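Local coordinates for beta subunit of photoactivated adenylyl cyclase (Beggiatoa sp. PS, PDB 5M27), which probably makes cyclic AMP from ATP in response to blue light, pairing a flavin-binding BLUF sensor with a class III adenylyl cyclase catalytic domain, at residues S159-F164 / I202-M207; Q150-I155 / G254-G259; L43-G48 / T98-E103. All coordinates share one frame; numbering follows the deposited sequence.

Contact 1. Residues S159-F164 / I202-M207; sequences SDILAF and IGDCVM. With CA (calcium ion), chain L.
Asp160 and Asp204 meet at a calcium ion, each giving it one carboxylate oxygen. Two aspartates and a backbone carbonyl round a divalent metal, one aspartate on strand 150-161 and the other in a hairpin turn, match the metal site of class III nucleotidyl cyclases; calcium here is consistent with the site of the catalytic metal ions. The side chain of Asp204 can be followed outward. Asp204 CB sits over the centre of the Phe164 ring, 3.6 Å from the centroid and 3° off the normal, a CH-pi contact. Next, CG lies over the same face near Phe164 CD2, the carboxylate nearly parallel to the ring (4° between planes). Of the two oxygens, OD1 has a water that also binds the metal doubtfully close to it, whereas Asp204 OD2 is 2.8 Å from the calcium and accepts Ile161 N at 3.1 Å, on the anti side and slightly out of the carboxylate plane. Chi1 of 64° tucks CG between the backbone N and carbonyl carbon, which keeps the carboxylate over the ring. Asp160 OD2, 2.6 Å from the calcium, and Ile161 O bind it too. Behind the site, Ser159 and Val206 form an antiparallel hydrogen-bonded pair, with Val206 N to Ser159 O at 2.8 Å. Asp160 OD1 is salt-bridged to Arg287, and Ser159 OG bonds Tyr183 OH. Strand 150-161 runs between strands 205-211 and 247-258, the latter joined by backbone bonding of Asp160 with Gly248, while helix 173-193 packs on Ile161, Phe164 and Val206.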
# COMPACT_ATOMS: atom_id res chain seq x y z
N SER B 159 11.63 -11.22 -8.99
CA SER B 159 11.60 -11.53 -10.42
C SER B 159 11.23 -10.27 -11.19
O SER B 159 10.56 -9.38 -10.66
CB SER B 159 10.60 -12.66 -10.76
OG SER B 159 9.25 -12.25 -10.68
N ASP B 160 11.69 -10.19 -12.44
CA ASP B 160 11.24 -9.09 -13.28
C ASP B 160 11.37 -9.48 -14.74
O ASP B 160 11.94 -10.51 -15.10
CB ASP B 160 12.00 -7.78 -12.95
CG ASP B 160 13.27 -7.61 -13.74
OD1 ASP B 160 13.95 -8.60 -14.01
OD2 ASP B 160 13.62 -6.45 -14.08
N ILE B 161 10.82 -8.62 -15.59
CA ILE B 161 10.66 -8.93 -17.00
C ILE B 161 11.96 -8.62 -17.73
O ILE B 161 12.56 -7.56 -17.52
CB ILE B 161 9.48 -8.14 -17.58
CG1 ILE B 161 8.19 -8.58 -16.87
CG2 ILE B 161 9.39 -8.32 -19.10
CD1 ILE B 161 6.95 -7.77 -17.27
N LEU B 162 12.41 -9.55 -18.57
CA LEU B 162 13.60 -9.34 -19.39
C LEU B 162 13.37 -8.24 -20.42
O LEU B 162 12.35 -8.24 -21.12
CB LEU B 162 13.98 -10.62 -20.12
CG LEU B 162 15.21 -10.48 -21.02
CD1 LEU B 162 16.45 -10.32 -20.15
CD2 LEU B 162 15.32 -11.65 -22.02
N ALA B 163 14.33 -7.32 -20.53
CA ALA B 163 14.35 -6.27 -21.56
C ALA B 163 13.10 -5.41 -21.47
O ALA B 163 12.54 -4.97 -22.48
CB ALA B 163 14.51 -6.88 -22.96
N PHE B 164 12.65 -5.16 -20.25
CA PHE B 164 11.40 -4.45 -20.08
C PHE B 164 11.47 -3.03 -20.64
O PHE B 164 10.48 -2.52 -21.15
CB PHE B 164 11.01 -4.43 -18.61
CG PHE B 164 9.72 -3.76 -18.36
CD1 PHE B 164 8.56 -4.38 -18.72
CD2 PHE B 164 9.68 -2.51 -17.78
CE1 PHE B 164 7.35 -3.76 -18.50
CE2 PHE B 164 8.48 -1.88 -17.54
CZ PHE B 164 7.30 -2.52 -17.91
N ILE B 202 7.18 -3.51 -7.75
CA ILE B 202 8.01 -2.31 -7.88
C ILE B 202 8.37 -2.20 -9.35
O ILE B 202 9.24 -2.93 -9.84
CB ILE B 202 9.26 -2.37 -7.00
CG1 ILE B 202 8.88 -2.79 -5.58
CG2 ILE B 202 9.96 -1.01 -7.02
CD1 ILE B 202 9.90 -3.66 -4.91
N GLY B 203 7.71 -1.28 -10.05
CA GLY B 203 7.87 -1.23 -11.49
C GLY B 203 7.43 -2.57 -12.04
O GLY B 203 6.39 -3.10 -11.66
N ASP B 204 8.25 -3.13 -12.91
CA ASP B 204 7.93 -4.46 -13.41
C ASP B 204 8.39 -5.59 -12.50
O ASP B 204 8.22 -6.76 -12.87
CB ASP B 204 8.53 -4.64 -14.81
CG ASP B 204 10.03 -4.58 -14.80
OD1 ASP B 204 10.58 -3.55 -14.36
OD2 ASP B 204 10.66 -5.54 -15.28
N CYS B 205 8.95 -5.30 -11.32
CA CYS B 205 9.51 -6.33 -10.45
C CYS B 205 8.47 -6.86 -9.46
O CYS B 205 7.64 -6.11 -8.94
CB CYS B 205 10.72 -5.82 -9.67
SG CYS B 205 12.09 -5.21 -10.75
N VAL B 206 8.53 -8.16 -9.20
CA VAL B 206 7.67 -8.81 -8.23
C VAL B 206 8.56 -9.19 -7.04
O VAL B 206 9.56 -9.90 -7.21
CB VAL B 206 6.96 -10.04 -8.82
CG1 VAL B 206 6.02 -10.70 -7.79
CG2 VAL B 206 6.18 -9.67 -10.09
N MET B 207 8.22 -8.68 -5.86
CA MET B 207 8.91 -9.02 -4.62
C MET B 207 7.99 -9.89 -3.79
O MET B 207 6.81 -9.58 -3.65
CB MET B 207 9.29 -7.76 -3.83
CG MET B 207 10.08 -8.01 -2.57
SD MET B 207 10.26 -6.49 -1.56
CE MET B 207 11.04 -7.13 -0.09
CA CA L . 13.20 -5.33 -16.36
O HOH W 1 12.60 -2.89 -15.54

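Contact 2. Residues Q150-I155 / G254-G259; sequences QLVEKI and GHVIEG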
# COMPACT_ATOMS: atom_id res chain seq x y z
N GLN B 150 8.65 -7.72 13.72
CA GLN B 150 9.33 -8.89 14.24
C GLN B 150 10.48 -9.27 13.32
O GLN B 150 10.36 -9.15 12.09
CB GLN B 150 8.35 -10.05 14.36
CG GLN B 150 7.33 -9.90 15.47
CD GLN B 150 7.88 -10.27 16.82
OE1 GLN B 150 8.64 -11.24 16.94
NE2 GLN B 150 7.50 -9.52 17.86
N LEU B 151 11.58 -9.69 13.91
CA LEU B 151 12.65 -10.31 13.14
C LEU B 151 12.21 -11.72 12.77
O LEU B 151 11.91 -12.52 13.66
CB LEU B 151 13.93 -10.33 13.97
CG LEU B 151 15.28 -10.57 13.32
CD1 LEU B 151 15.37 -12.01 12.80
CD2 LEU B 151 15.56 -9.55 12.25
N VAL B 152 12.19 -12.03 11.48
CA VAL B 152 11.78 -13.35 11.01
C VAL B 152 12.79 -13.84 9.98
O VAL B 152 13.44 -13.05 9.30
CB VAL B 152 10.36 -13.35 10.41
CG1 VAL B 152 9.32 -13.01 11.50
CG2 VAL B 152 10.26 -12.35 9.28
N GLU B 153 12.90 -15.16 9.87
CA GLU B 153 13.74 -15.78 8.86
C GLU B 153 12.92 -15.99 7.58
O GLU B 153 11.88 -16.66 7.61
CB GLU B 153 14.30 -17.09 9.40
CG GLU B 153 15.14 -16.91 10.65
CD GLU B 153 15.30 -18.17 11.47
OE1 GLU B 153 14.35 -18.59 12.17
OE2 GLU B 153 16.38 -18.76 11.40
N LYS B 154 13.37 -15.40 6.47
CA LYS B 154 12.57 -15.43 5.25
C LYS B 154 13.42 -15.75 4.04
O LYS B 154 14.60 -15.38 3.95
CB LYS B 154 11.84 -14.09 4.98
CG LYS B 154 10.71 -13.77 5.90
CD LYS B 154 9.48 -14.63 5.62
CE LYS B 154 8.21 -13.95 6.18
NZ LYS B 154 7.04 -14.88 6.09
N ILE B 155 12.80 -16.40 3.09
CA ILE B 155 13.38 -16.49 1.76
C ILE B 155 12.76 -15.35 0.96
O ILE B 155 11.53 -15.22 0.92
CB ILE B 155 13.10 -17.86 1.11
CG1 ILE B 155 14.01 -18.91 1.76
CG2 ILE B 155 13.27 -17.79 -0.42
CD1 ILE B 155 13.60 -20.34 1.49
N GLY B 254 17.63 -14.80 4.67
CA GLY B 254 18.25 -14.09 5.77
C GLY B 254 17.21 -13.62 6.77
O GLY B 254 16.00 -13.77 6.58
N HIS B 255 17.74 -13.07 7.87
CA HIS B 255 16.92 -12.37 8.85
C HIS B 255 16.39 -11.08 8.25
O HIS B 255 17.17 -10.28 7.71
CB HIS B 255 17.75 -12.03 10.09
CG HIS B 255 18.37 -13.21 10.78
ND1 HIS B 255 18.14 -14.51 10.39
CD2 HIS B 255 19.20 -13.27 11.84
CE1 HIS B 255 18.80 -15.33 11.19
NE2 HIS B 255 19.45 -14.60 12.08
N VAL B 256 15.09 -10.85 8.35
CA VAL B 256 14.51 -9.58 7.95
C VAL B 256 13.52 -9.15 9.02
O VAL B 256 12.89 -9.97 9.68
CB VAL B 256 13.79 -9.62 6.59
CG1 VAL B 256 14.78 -9.98 5.48
CG2 VAL B 256 12.58 -10.59 6.64
N ILE B 257 13.40 -7.84 9.17
CA ILE B 257 12.40 -7.25 10.04
C ILE B 257 11.14 -7.03 9.24
O ILE B 257 11.15 -6.28 8.25
CB ILE B 257 12.90 -5.94 10.64
CG1 ILE B 257 14.24 -6.17 11.35
CG2 ILE B 257 11.84 -5.33 11.55
CD1 ILE B 257 14.93 -4.84 11.67
N GLU B 258 10.05 -7.64 9.67
CA GLU B 258 8.79 -7.59 8.97
C GLU B 258 7.80 -6.80 9.80
O GLU B 258 7.57 -7.13 10.97
CB GLU B 258 8.28 -9.01 8.69
CG GLU B 258 6.85 -9.10 8.27
CD GLU B 258 6.54 -10.47 7.67
OE1 GLU B 258 6.65 -11.48 8.39
OE2 GLU B 258 6.21 -10.52 6.46
N GLY B 259 7.22 -5.76 9.23
CA GLY B 259 6.15 -5.10 9.94
C GLY B 259 5.68 -3.83 9.26
O GLY B 259 6.06 -3.50 8.13
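The His255 imidazole is met obliquely by two side chains of strand 150-161. Leu151 CD1 reaches His255 CG at 3.8 Å, and Glu153 CG lies 3.9 Å from His255 ND1. Glu153 runs alongside the histidine, pointing the same way, with its carboxylate plane 79° from the ring; its OE1 is salt-bridged to Lys212. Leu151 divides its methyls: CD1 goes to the histidine, while CD2 crosses to Ile257 CG1 at 3.7 Å. With chi1 at -163°, CG lies opposite the backbone N, and both branches lean over the partner strand. The other face carries Val152, Lys154, Val256 and Glu258. There Lys154 CG rests on Val256 CG2 (3.8 Å), and its chain, bent at chi2, brings CE to 3.7 Å from Glu258 OE1. Lys154 NZ is 4.1 Å from Glu258 OE1, too far for a salt bridge. Six backbone bonds in three reciprocal pairs define the antiparallel register; Val152 N to Val256 O, at 2.8 Å and 175°, is nearly straight. This is a twisted ladder of the cyclase-domain sheet. Strand 205-211 flanks it beside Lys154 and Ile155, strand 266-272 lies beside Ile257 and Glu258, and Val173 and Val176 of the second subunit pack on Leu151 and Ile257.

Contact 3. Residues L43-G48 / T98-E103; sequences LLYLQG and TINLNE
A parallel strand pair joins Leu43-Leu46 to Thr98-Asn100 in the BLUF domain sheet, and beyond its end Asn102 bonds across to the backbone of Gln47. The strand axes are 16° from parallel, and Ile99 N to Leu43 O (2.8 Å), Tyr45 N to Ile99 O and Leu101 N to Tyr45 O alternate along it. On one face the Asn100 amide is stacked on the Tyr45 ring, planes 29° apart, with Asn100 OD1 3.2 Å from Tyr45 CE2; Thr98 CG2 meets the ring edge at CE1. Tyr45 reaches this place because chi1 of 54° sets the ring between its own N and carbonyl carbon. With an alanine here in place of the tyrosine, the Asn100 amide would probably lose the ring it lies on, and a gap would open beside Thr98. Asn102 OD1 accepts Gln47 N in its carbonyl plane, on a lone pair (2.9 Å, nearly straight), while ND2 donates to Asn100 OD1 and to a water that also takes Gly48 N. On the opposite face Leu44 CD2 is pressed tightly against Ile99 CB at 3.4 Å; Leu44 CD1 also meets Leu101 CD1, just past the strand. Leu43 touches the flavin mononucleotide; helix 20-36 packs on Tyr45, helix 110-128 on Leu46, and strand 49-55 flanks the pair.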
# COMPACT_ATOMS: atom_id res chain seq x y z
N LEU B 43 -27.10 -9.53 12.61
CA LEU B 43 -26.75 -9.57 11.20
C LEU B 43 -27.56 -8.51 10.46
O LEU B 43 -28.79 -8.53 10.52
CB LEU B 43 -27.00 -10.96 10.61
CG LEU B 43 -26.79 -11.14 9.11
CD1 LEU B 43 -25.29 -11.10 8.76
CD2 LEU B 43 -27.42 -12.45 8.65
N LEU B 44 -26.88 -7.56 9.81
CA LEU B 44 -27.53 -6.59 8.95
C LEU B 44 -27.19 -6.90 7.51
O LEU B 44 -26.16 -7.54 7.22
CB LEU B 44 -27.10 -5.14 9.24
CG LEU B 44 -27.03 -4.49 10.62
CD1 LEU B 44 -27.18 -2.98 10.51
CD2 LEU B 44 -28.10 -5.00 11.47
N TYR B 45 -28.02 -6.44 6.59
CA TYR B 45 -27.57 -6.43 5.20
C TYR B 45 -28.08 -5.19 4.48
O TYR B 45 -29.12 -4.61 4.81
CB TYR B 45 -27.94 -7.73 4.44
CG TYR B 45 -29.38 -8.19 4.40
CD1 TYR B 45 -29.97 -8.80 5.51
CD2 TYR B 45 -30.12 -8.11 3.22
CE1 TYR B 45 -31.27 -9.26 5.47
CE2 TYR B 45 -31.43 -8.57 3.17
CZ TYR B 45 -32.00 -9.15 4.29
OH TYR B 45 -33.31 -9.60 4.24
N LEU B 46 -27.28 -4.76 3.50
CA LEU B 46 -27.48 -3.48 2.84
C LEU B 46 -26.73 -3.47 1.52
O LEU B 46 -25.50 -3.63 1.49
CB LEU B 46 -27.01 -2.33 3.75
CG LEU B 46 -27.08 -0.90 3.19
CD1 LEU B 46 -28.50 -0.55 2.74
CD2 LEU B 46 -26.58 0.09 4.23
N GLN B 47 -27.47 -3.30 0.43
CA GLN B 47 -26.90 -3.19 -0.92
C GLN B 47 -25.85 -4.26 -1.18
O GLN B 47 -24.74 -3.97 -1.60
CB GLN B 47 -26.32 -1.79 -1.15
CG GLN B 47 -27.34 -0.81 -1.66
CD GLN B 47 -26.87 0.62 -1.52
OE1 GLN B 47 -25.88 1.02 -2.13
NE2 GLN B 47 -27.57 1.40 -0.70
N GLY B 48 -26.21 -5.50 -0.89
CA GLY B 48 -25.37 -6.62 -1.27
C GLY B 48 -24.18 -6.90 -0.37
O GLY B 48 -23.28 -7.63 -0.78
N THR B 98 -31.63 -10.47 12.71
CA THR B 98 -31.39 -10.10 11.32
C THR B 98 -32.16 -8.82 11.00
O THR B 98 -33.35 -8.70 11.33
CB THR B 98 -31.79 -11.23 10.38
OG1 THR B 98 -30.97 -12.38 10.64
CG2 THR B 98 -31.64 -10.82 8.93
N ILE B 99 -31.48 -7.87 10.36
CA ILE B 99 -32.03 -6.56 10.06
C ILE B 99 -31.79 -6.28 8.58
O ILE B 99 -30.64 -6.19 8.14
CB ILE B 99 -31.40 -5.46 10.92
CG1 ILE B 99 -31.65 -5.72 12.41
CG2 ILE B 99 -31.90 -4.08 10.51
CD1 ILE B 99 -31.03 -4.69 13.33
N ASN B 100 -32.87 -6.15 7.82
CA ASN B 100 -32.76 -5.84 6.40
C ASN B 100 -32.80 -4.33 6.25
O ASN B 100 -33.87 -3.72 6.23
CB ASN B 100 -33.88 -6.52 5.62
CG ASN B 100 -33.67 -6.43 4.14
OD1 ASN B 100 -32.79 -5.70 3.66
ND2 ASN B 100 -34.46 -7.19 3.39
N LEU B 101 -31.62 -3.71 6.15
CA LEU B 101 -31.56 -2.25 6.05
C LEU B 101 -32.07 -1.73 4.72
O LEU B 101 -32.47 -0.57 4.64
CB LEU B 101 -30.15 -1.74 6.29
CG LEU B 101 -29.78 -1.49 7.75
CD1 LEU B 101 -28.37 -0.94 7.80
CD2 LEU B 101 -30.78 -0.53 8.43
N ASN B 102 -32.06 -2.56 3.67
CA ASN B 102 -32.71 -2.17 2.43
C ASN B 102 -34.19 -1.87 2.66
O ASN B 102 -34.77 -1.06 1.92
CB ASN B 102 -32.57 -3.27 1.38
CG ASN B 102 -31.13 -3.69 1.16
OD1 ASN B 102 -30.31 -2.92 0.67
ND2 ASN B 102 -30.83 -4.93 1.50
N GLU B 103 -34.81 -2.50 3.66
CA GLU B 103 -36.24 -2.35 3.89
C GLU B 103 -36.59 -1.08 4.66
O GLU B 103 -37.72 -0.60 4.54
CB GLU B 103 -36.79 -3.55 4.67
CG GLU B 103 -36.58 -4.90 4.00
CD GLU B 103 -37.62 -5.22 2.93
OE1 GLU B 103 -37.88 -4.37 2.06
OE2 GLU B 103 -38.16 -6.34 2.97
O HOH W 2 -28.96 -6.50 -0.14

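Contacts 1 and 2 share strand 150-161 and belong to one sheet of the cyclase domain, their centres 23 Å apart, whereas contact 3 lies in the sensor domain, on the other side of the chain's centre and about 30 and 31 Å from contacts 1 and 2 by nearest atoms. Contact 1 is buried and built on carboxylates and a metal, with one strand pair behind them. The other two are partly buried: contact 2 is a regular antiparallel ladder with exposed polar side chains, contact 3 a parallel pair whose end is tied by one asparagine amide. All three reach the second subunit, through Ile202, Leu151 with Ile257, and Leu44 with Leu101.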